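Local coordinates for protein thioredoxin Reductase (Burkholderia cenocepacia, PDB 4F82) that probably reduces hydrogen peroxide and organic hydroperoxides to water and alcohols as a thiol-specific peroxiredoxin of the Prx5 subfamily, at residues A65-G70 / S139-M144. Residues are numbered along the deposited sequence; the frame is centred on the assembly and turned at random.
Sequences AQHVPG and SLRYAM
H67 and R141 both carry CG anti to the backbone N (chi1 -156° in H67), which sends the imidazole out from helix 61-80 and the arginine chain out from the short break in strand 137-147, the two running alongside each other and pointing opposite ways. A bend at chi3 of R141 (-59°) then turns the guanidinium so that NH1 arrives at the ND1 edge of the ring. NH1 of R141 donates to ND1 of H67 at 3.1 Å, a nearly straight bond (162°). The acceptor lies in the guanidinium plane, whereas the donor sits slightly off the imidazole plane, the two flat groups being strongly inclined to each other. Beside the bond the aliphatic chain packs, with CG of R141 3.4 Å from CE1 of H67. On the ring's other nitrogen, NE2 bonds to the backbone O of S165; F162 meets the ring and also forms a cation-pi contact with R141. The pair joins helix to strand beside C63, the predicted peroxidatic cysteine of this thioredoxin-fold enzyme, which R141 also touches. Accepting at ND1 while NE2 faces a carbonyl is consistent with a neutral imidazole protonated on NE2, a second-shell group that probably helps position R141 beside the thiol.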
# COMPACT_ATOMS: atom_id res chain seq x y z
N ALA A 65 -4.66 10.60 -11.35
CA ALA A 65 -5.36 11.59 -12.20
C ALA A 65 -4.79 11.63 -13.62
O ALA A 65 -5.48 11.95 -14.59
CB ALA A 65 -5.23 13.00 -11.56
N GLN A 66 -3.50 11.33 -13.73
CA GLN A 66 -2.76 11.54 -14.98
C GLN A 66 -2.09 10.29 -15.55
O GLN A 66 -2.28 9.94 -16.73
CB GLN A 66 -1.66 12.56 -14.73
CG GLN A 66 -2.03 13.99 -15.00
CD GLN A 66 -0.79 14.76 -15.38
OE1 GLN A 66 -0.07 15.22 -14.50
NE2 GLN A 66 -0.49 14.84 -16.69
N HIS A 67 -1.24 9.66 -14.75
CA HIS A 67 -0.37 8.61 -15.29
C HIS A 67 -1.10 7.33 -15.78
O HIS A 67 -0.93 6.95 -16.95
CB HIS A 67 0.78 8.28 -14.32
CG HIS A 67 1.97 7.68 -15.00
ND1 HIS A 67 3.11 7.31 -14.32
CD2 HIS A 67 2.18 7.37 -16.31
CE1 HIS A 67 3.99 6.82 -15.19
NE2 HIS A 67 3.45 6.85 -16.40
N VAL A 68 -1.91 6.69 -14.93
CA VAL A 68 -2.69 5.52 -15.34
C VAL A 68 -3.78 5.88 -16.37
O VAL A 68 -3.97 5.14 -17.36
CB VAL A 68 -3.28 4.74 -14.10
CG1 VAL A 68 -4.11 3.54 -14.54
CG2 VAL A 68 -2.16 4.24 -13.23
N PRO A 69 -4.48 7.01 -16.18
CA PRO A 69 -5.52 7.28 -17.19
C PRO A 69 -4.97 7.53 -18.61
O PRO A 69 -5.61 7.10 -19.57
CB PRO A 69 -6.24 8.51 -16.65
CG PRO A 69 -6.08 8.37 -15.15
CD PRO A 69 -4.67 7.83 -14.97
N GLY A 70 -3.80 8.15 -18.74
CA GLY A 70 -3.18 8.29 -20.05
C GLY A 70 -2.98 6.91 -20.71
O GLY A 70 -3.22 6.74 -21.91
N SER A 139 8.73 2.76 -5.96
CA SER A 139 9.38 2.82 -7.29
C SER A 139 9.59 4.26 -7.76
O SER A 139 8.79 5.15 -7.45
CB SER A 139 8.53 2.07 -8.32
OG SER A 139 9.20 2.01 -9.59
N LEU A 140 10.68 4.51 -8.51
CA LEU A 140 10.76 5.71 -9.34
C LEU A 140 9.63 5.63 -10.34
O LEU A 140 9.10 4.50 -10.61
CB LEU A 140 12.12 5.80 -10.09
CG LEU A 140 13.31 6.10 -9.19
CD1 LEU A 140 14.62 5.85 -9.91
CD2 LEU A 140 13.23 7.55 -8.67
N ARG A 141 9.30 6.77 -10.93
CA ARG A 141 8.36 6.77 -12.06
C ARG A 141 9.11 6.52 -13.38
O ARG A 141 10.09 7.23 -13.68
CB ARG A 141 7.59 8.10 -12.11
CG ARG A 141 6.30 8.02 -12.98
CD ARG A 141 5.63 9.40 -13.13
NE ARG A 141 5.27 9.96 -11.82
CZ ARG A 141 4.16 9.68 -11.13
NH1 ARG A 141 3.27 8.81 -11.60
NH2 ARG A 141 3.97 10.26 -9.94
N TYR A 142 8.69 5.53 -14.17
CA TYR A 142 9.35 5.28 -15.46
C TYR A 142 8.45 4.62 -16.49
O TYR A 142 7.37 4.12 -16.18
CB TYR A 142 10.58 4.38 -15.24
CG TYR A 142 10.17 3.01 -14.75
CD1 TYR A 142 9.87 1.98 -15.64
CD2 TYR A 142 10.06 2.76 -13.39
CE1 TYR A 142 9.47 0.72 -15.18
CE2 TYR A 142 9.67 1.51 -12.91
CZ TYR A 142 9.38 0.50 -13.81
OH TYR A 142 9.01 -0.72 -13.31
N ALA A 143 8.91 4.56 -17.73
CA ALA A 143 8.28 3.62 -18.65
C ALA A 143 9.35 2.94 -19.49
O ALA A 143 10.36 3.58 -19.88
CB ALA A 143 7.19 4.29 -19.55
N MET A 144 9.16 1.65 -19.73
CA MET A 144 10.03 0.91 -20.63
C MET A 144 9.24 0.02 -21.57
O MET A 144 8.13 -0.43 -21.27
CB MET A 144 11.04 0.07 -19.84
CG MET A 144 10.43 -0.85 -18.80
SD MET A 144 11.76 -1.58 -17.80
CE MET A 144 10.77 -2.56 -16.66